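Local atomic coordinates of dihydrodipicolinate synthase (PDB entry 3B4U), a protein that probably catalyses the condensation of pyruvate with aspartate semialdehyde in lysine biosynthesis. Residues B[126-140]-B[161-173]. Residues are numbered along the deposited sequence; the frame is centred on the assembly and turned at random.
Sequences FSKIGKDARDILVYN and FPGIVTGVKDSSG
Strands 136-140 and 165-170 run parallel, their axes 4.4 Å apart at 23°, and six backbone hydrogen bonds join the two segments, running from Ile136 N–Ile164 O to Ser171 N–Asn140 O. The pairing passes from Ile136–Val165 to Leu137–Gly167, a one-residue shift that marks a beta bulge at Thr166; there Leu137 CD2 lies 3.6 Å from Gly167 CA, where a CB on residue 167 would run into it. At the end of helix 115-129, the Phe126 ring meets three side chains. Ile164 CG2 sits over one face, 3.9 Å from the ring centroid, a CH-pi contact; Val165 CG2 lies 3.5 Å from Phe126 CE2; and the Phe126 CD2 edge points into the face of Phe161, an edge-to-face pair with planes at 77°. At the other end, Asn140 and Asp170 both carry CG anti to the backbone N, which sets amide and carboxylate side by side. Asn140 ND2 donates to Asp170 OD1 at 3.1 Å, close to its own amide plane but from above the carboxylate, and Asn140 OD1 accepts from Leu149 N, which fixes the amide's rotation. Asp170 OD1 also takes Ser172 N, closing an Asx turn, and Ser172 OG at 2.7 Å, so three donors hold it. Lys169 CG lies against Tyr139 CD1 at 3.8 Å, while Lys169 NZ continues to Ile210 O and the tyrosine hydroxyl bonds Thr46. Helix 151-160 leads from one strand to the next, a beta-alpha-beta crossover of the TIM barrel: strand 101-104 flanks 136-140, strand 189-192 flanks 165-170, and helix 175-185 packs on Val168 and Asp170.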
loop_
_atom_site.group_PDB
_atom_site.type_symbol
_atom_site.label_atom_id
_atom_site.label_comp_id
_atom_site.label_asym_id
_atom_site.label_seq_id
_atom_site.Cartn_x
_atom_site.Cartn_y
_atom_site.Cartn_z
ATOM N N PHE B 126 12.833 -10.666 7.140
ATOM C CA PHE B 126 13.493 -11.967 7.141
ATOM C C PHE B 126 13.740 -12.460 8.564
ATOM O O PHE B 126 13.519 -13.644 8.851
ATOM C CB PHE B 126 14.790 -11.926 6.337
ATOM C CG PHE B 126 14.625 -11.491 4.904
ATOM C CD1 PHE B 126 13.406 -11.607 4.214
ATOM C CD2 PHE B 126 15.682 -10.912 4.253
ATOM C CE1 PHE B 126 13.272 -11.144 2.934
ATOM C CE2 PHE B 126 15.561 -10.454 2.970
ATOM C CZ PHE B 126 14.346 -10.588 2.308
ATOM N N SER B 127 14.173 -11.565 9.450
ATOM C CA SER B 127 14.377 -11.923 10.856
ATOM C C SER B 127 13.088 -12.390 11.491
ATOM O O SER B 127 13.087 -13.344 12.284
ATOM C CB SER B 127 14.930 -10.729 11.632
ATOM O OG SER B 127 15.100 -11.065 13.002
ATOM N N LYS B 128 11.986 -11.697 11.209
ATOM C CA LYS B 128 10.697 -12.036 11.759
ATOM C C LYS B 128 10.166 -13.367 11.219
ATOM O O LYS B 128 9.585 -14.159 11.967
ATOM C CB LYS B 128 9.715 -10.901 11.495
ATOM C CG LYS B 128 8.384 -11.095 12.162
ATOM C CD LYS B 128 8.489 -11.099 13.673
ATOM C CE LYS B 128 7.115 -11.049 14.337
ATOM N NZ LYS B 128 7.257 -10.908 15.818
ATOM N N ILE B 129 10.368 -13.644 9.937
ATOM C CA ILE B 129 10.009 -14.976 9.400
ATOM C C ILE B 129 10.756 -16.055 10.185
ATOM O O ILE B 129 10.169 -17.085 10.567
ATOM C CB ILE B 129 10.320 -15.095 7.904
ATOM C CG1 ILE B 129 9.434 -14.154 7.070
ATOM C CG2 ILE B 129 10.122 -16.541 7.424
ATOM C CD1 ILE B 129 9.897 -13.985 5.678
ATOM N N GLY B 130 12.033 -15.801 10.443
ATOM C CA GLY B 130 12.878 -16.696 11.216
ATOM C C GLY B 130 13.661 -17.664 10.367
ATOM O O GLY B 130 13.899 -17.456 9.165
ATOM N N LYS B 131 14.010 -18.771 11.013
ATOM C CA LYS B 131 14.950 -19.710 10.459
ATOM C C LYS B 131 14.464 -20.363 9.181
ATOM O O LYS B 131 15.260 -20.834 8.388
ATOM C CB LYS B 131 15.330 -20.768 11.521
ATOM C CG LYS B 131 14.208 -21.714 11.891
ATOM C CD LYS B 131 14.617 -22.696 13.001
ATOM C CE LYS B 131 13.460 -23.622 13.328
ATOM N NZ LYS B 131 13.804 -24.675 14.354
ATOM N N ASP B 132 13.156 -20.433 9.027
ATOM C CA ASP B 132 12.534 -21.012 7.852
ATOM C C ASP B 132 12.523 -20.130 6.590
ATOM O O ASP B 132 12.085 -20.565 5.539
ATOM C CB ASP B 132 11.071 -21.341 8.195
ATOM C CG ASP B 132 10.920 -22.377 9.316
ATOM O OD1 ASP B 132 11.785 -23.278 9.453
ATOM O OD2 ASP B 132 9.903 -22.283 10.042
ATOM N N ALA B 133 12.948 -18.883 6.686
ATOM C CA ALA B 133 12.960 -17.987 5.535
ATOM C C ALA B 133 13.766 -18.609 4.425
ATOM O O ALA B 133 14.874 -19.123 4.647
ATOM C CB ALA B 133 13.555 -16.658 5.957
ATOM N N ARG B 134 13.238 -18.525 3.207
ATOM C CA ARG B 134 13.889 -19.104 2.029
ATOM C C ARG B 134 13.170 -18.522 0.815
ATOM O O ARG B 134 12.016 -18.119 0.924
ATOM C CB ARG B 134 13.763 -20.640 1.991
ATOM C CG ARG B 134 12.323 -21.118 2.034
ATOM C CD ARG B 134 12.176 -22.636 1.914
ATOM N NE ARG B 134 10.776 -23.038 1.950
ATOM C CZ ARG B 134 9.932 -23.006 0.918
ATOM N NH1 ARG B 134 10.332 -22.620 -0.290
ATOM N NH2 ARG B 134 8.663 -23.276 1.130
ATOM N N ASP B 135 13.837 -18.525 -0.333
ATOM C CA ASP B 135 13.133 -18.493 -1.627
ATOM C C ASP B 135 12.313 -17.247 -1.840
ATOM O O ASP B 135 11.244 -17.292 -2.435
ATOM C CB ASP B 135 12.347 -19.795 -1.819
ATOM C CG ASP B 135 13.263 -21.015 -1.795
ATOM O OD1 ASP B 135 14.400 -20.885 -2.288
ATOM O OD2 ASP B 135 12.849 -22.077 -1.306
ATOM N N ILE B 136 12.850 -16.119 -1.400
ATOM C CA ILE B 136 12.215 -14.823 -1.599
ATOM C C ILE B 136 12.705 -14.204 -2.904
ATOM O O ILE B 136 13.922 -14.042 -3.105
ATOM C CB ILE B 136 12.554 -13.856 -0.459
ATOM C CG1 ILE B 136 12.275 -14.455 0.922
ATOM C CG2 ILE B 136 11.822 -12.545 -0.642
ATOM C CD1 ILE B 136 10.931 -14.814 1.168
ATOM N N LEU B 137 11.741 -13.871 -3.755
ATOM C CA LEU B 137 11.980 -13.120 -4.978
ATOM C C LEU B 137 11.566 -11.691 -4.709
ATOM O O LEU B 137 10.389 -11.414 -4.441
ATOM C CB LEU B 137 11.119 -13.672 -6.117
ATOM C CG LEU B 137 11.290 -15.169 -6.369
ATOM C CD1 LEU B 137 10.212 -15.657 -7.352
ATOM C CD2 LEU B 137 12.689 -15.499 -6.862
ATOM N N VAL B 138 12.488 -10.729 -4.724
ATOM C CA VAL B 138 12.116 -9.349 -4.449
ATOM C C VAL B 138 11.557 -8.714 -5.716
ATOM O O VAL B 138 12.044 -8.930 -6.822
ATOM C CB VAL B 138 13.292 -8.561 -3.820
ATOM C CG1 VAL B 138 13.618 -9.158 -2.456
ATOM C CG2 VAL B 138 14.496 -8.483 -4.717
ATOM N N TYR B 139 10.515 -7.912 -5.531
ATOM C CA TYR B 139 9.676 -7.463 -6.666
ATOM C C TYR B 139 9.949 -6.003 -6.991
ATOM O O TYR B 139 9.621 -5.111 -6.213
ATOM C CB TYR B 139 8.207 -7.684 -6.288
ATOM C CG TYR B 139 7.181 -7.586 -7.380
ATOM C CD1 TYR B 139 7.486 -7.542 -8.740
ATOM C CD2 TYR B 139 5.833 -7.573 -7.027
ATOM C CE1 TYR B 139 6.464 -7.504 -9.704
ATOM C CE2 TYR B 139 4.825 -7.578 -7.970
ATOM C CZ TYR B 139 5.156 -7.550 -9.303
ATOM O OH TYR B 139 4.136 -7.497 -10.226
ATOM N N ASN B 140 10.572 -5.787 -8.143
ATOM C CA ASN B 140 10.914 -4.463 -8.625
ATOM C C ASN B 140 9.906 -4.016 -9.677
ATOM O O ASN B 140 10.019 -4.353 -10.856
ATOM C CB ASN B 140 12.327 -4.475 -9.230
ATOM C CG ASN B 140 12.795 -3.096 -9.610
ATOM O OD1 ASN B 140 12.663 -2.173 -8.836
ATOM N ND2 ASN B 140 13.385 -2.955 -10.801
ATOM N N PHE B 161 21.841 -12.223 2.791
ATOM C CA PHE B 161 20.780 -13.204 2.921
ATOM C C PHE B 161 20.849 -14.308 1.896
ATOM O O PHE B 161 19.877 -14.605 1.203
ATOM C CB PHE B 161 19.415 -12.484 2.884
ATOM C CG PHE B 161 19.295 -11.418 3.931
ATOM C CD1 PHE B 161 19.318 -11.762 5.277
ATOM C CD2 PHE B 161 19.187 -10.078 3.602
ATOM C CE1 PHE B 161 19.267 -10.802 6.258
ATOM C CE2 PHE B 161 19.118 -9.094 4.598
ATOM C CZ PHE B 161 19.178 -9.466 5.917
ATOM N N PRO B 162 21.995 -14.991 1.811
ATOM C CA PRO B 162 22.104 -16.079 0.850
ATOM C C PRO B 162 21.095 -17.193 1.132
ATOM O O PRO B 162 20.876 -17.559 2.265
ATOM C CB PRO B 162 23.567 -16.532 1.027
ATOM C CG PRO B 162 23.884 -16.174 2.417
ATOM C CD PRO B 162 23.221 -14.846 2.621
ATOM N N GLY B 163 20.454 -17.705 0.082
ATOM C CA GLY B 163 19.385 -18.690 0.222
ATOM C C GLY B 163 18.044 -18.134 0.648
ATOM O O GLY B 163 17.023 -18.872 0.590
ATOM N N ILE B 164 18.018 -16.897 1.153
ATOM C CA ILE B 164 16.768 -16.244 1.514
ATOM C C ILE B 164 16.351 -15.378 0.326
ATOM O O ILE B 164 15.267 -15.554 -0.220
ATOM C CB ILE B 164 16.875 -15.457 2.822
ATOM C CG1 ILE B 164 17.186 -16.401 4.015
ATOM C CG2 ILE B 164 15.570 -14.689 3.049
ATOM C CD1 ILE B 164 17.638 -15.634 5.225
ATOM N N VAL B 165 17.194 -14.460 -0.089
ATOM C CA VAL B 165 16.932 -13.688 -1.310
ATOM C C VAL B 165 17.503 -14.486 -2.480
ATOM O O VAL B 165 18.733 -14.601 -2.628
ATOM C CB VAL B 165 17.510 -12.288 -1.237
ATOM C CG1 VAL B 165 17.352 -11.571 -2.596
ATOM C CG2 VAL B 165 16.799 -11.515 -0.127
ATOM N N THR B 166 16.613 -15.109 -3.250
ATOM C CA THR B 166 16.986 -16.035 -4.279
ATOM C C THR B 166 16.734 -15.520 -5.693
ATOM O O THR B 166 17.101 -16.183 -6.657
ATOM C CB THR B 166 16.327 -17.404 -4.098
ATOM O OG1 THR B 166 14.911 -17.243 -4.221
ATOM C CG2 THR B 166 16.670 -18.026 -2.736
ATOM N N GLY B 167 16.129 -14.346 -5.825
ATOM C CA GLY B 167 15.849 -13.835 -7.143
ATOM C C GLY B 167 15.215 -12.473 -7.069
ATOM O O GLY B 167 14.970 -11.912 -5.998
ATOM N N VAL B 168 15.001 -11.943 -8.275
ATOM C CA VAL B 168 14.430 -10.632 -8.485
ATOM C C VAL B 168 13.408 -10.749 -9.601
ATOM O O VAL B 168 13.745 -11.255 -10.670
ATOM C CB VAL B 168 15.491 -9.599 -8.907
ATOM C CG1 VAL B 168 14.844 -8.195 -9.082
ATOM C CG2 VAL B 168 16.625 -9.502 -7.892
ATOM N N LYS B 169 12.195 -10.237 -9.385
ATOM C CA LYS B 169 11.273 -10.032 -10.495
ATOM C C LYS B 169 11.420 -8.588 -10.915
ATOM O O LYS B 169 10.983 -7.666 -10.221
ATOM C CB LYS B 169 9.830 -10.345 -10.082
ATOM C CG LYS B 169 8.821 -10.060 -11.186
ATOM C CD LYS B 169 9.034 -10.888 -12.442
ATOM C CE LYS B 169 8.057 -10.546 -13.535
ATOM N NZ LYS B 169 8.296 -11.443 -14.725
ATOM N N ASP B 170 12.097 -8.386 -12.053
ATOM C CA ASP B 170 12.380 -7.071 -12.532
ATOM C C ASP B 170 11.359 -6.697 -13.573
ATOM O O ASP B 170 11.458 -7.105 -14.731
ATOM C CB ASP B 170 13.795 -7.001 -13.123
ATOM C CG ASP B 170 14.130 -5.637 -13.646
ATOM O OD1 ASP B 170 13.382 -4.685 -13.368
ATOM O OD2 ASP B 170 15.158 -5.528 -14.341
ATOM N N SER B 171 10.395 -5.908 -13.145
ATOM C CA SER B 171 9.330 -5.393 -13.992
ATOM C C SER B 171 9.559 -3.900 -14.253
ATOM O O SER B 171 8.632 -3.176 -14.517
ATOM C CB SER B 171 7.969 -5.659 -13.367
ATOM O OG SER B 171 7.788 -7.055 -13.356
ATOM N N SER B 172 10.790 -3.454 -14.199
ATOM C CA SER B 172 11.095 -2.048 -14.462
ATOM C C SER B 172 10.945 -1.636 -15.922
ATOM O O SER B 172 10.763 -0.455 -16.195
ATOM C CB SER B 172 12.518 -1.709 -14.043
ATOM O OG SER B 172 13.460 -2.389 -14.816
ATOM N N GLY B 173 11.098 -2.559 -16.853
ATOM C CA GLY B 173 11.172 -2.187 -18.250
ATOM C C GLY B 173 12.376 -1.302 -18.558
ATOM O O GLY B 173 12.376 -0.608 -19.556
HETATM O O HOH W 1 16.755 -21.312 -0.765
HETATM O O HOH W 2 5.027 -7.540 -12.827
#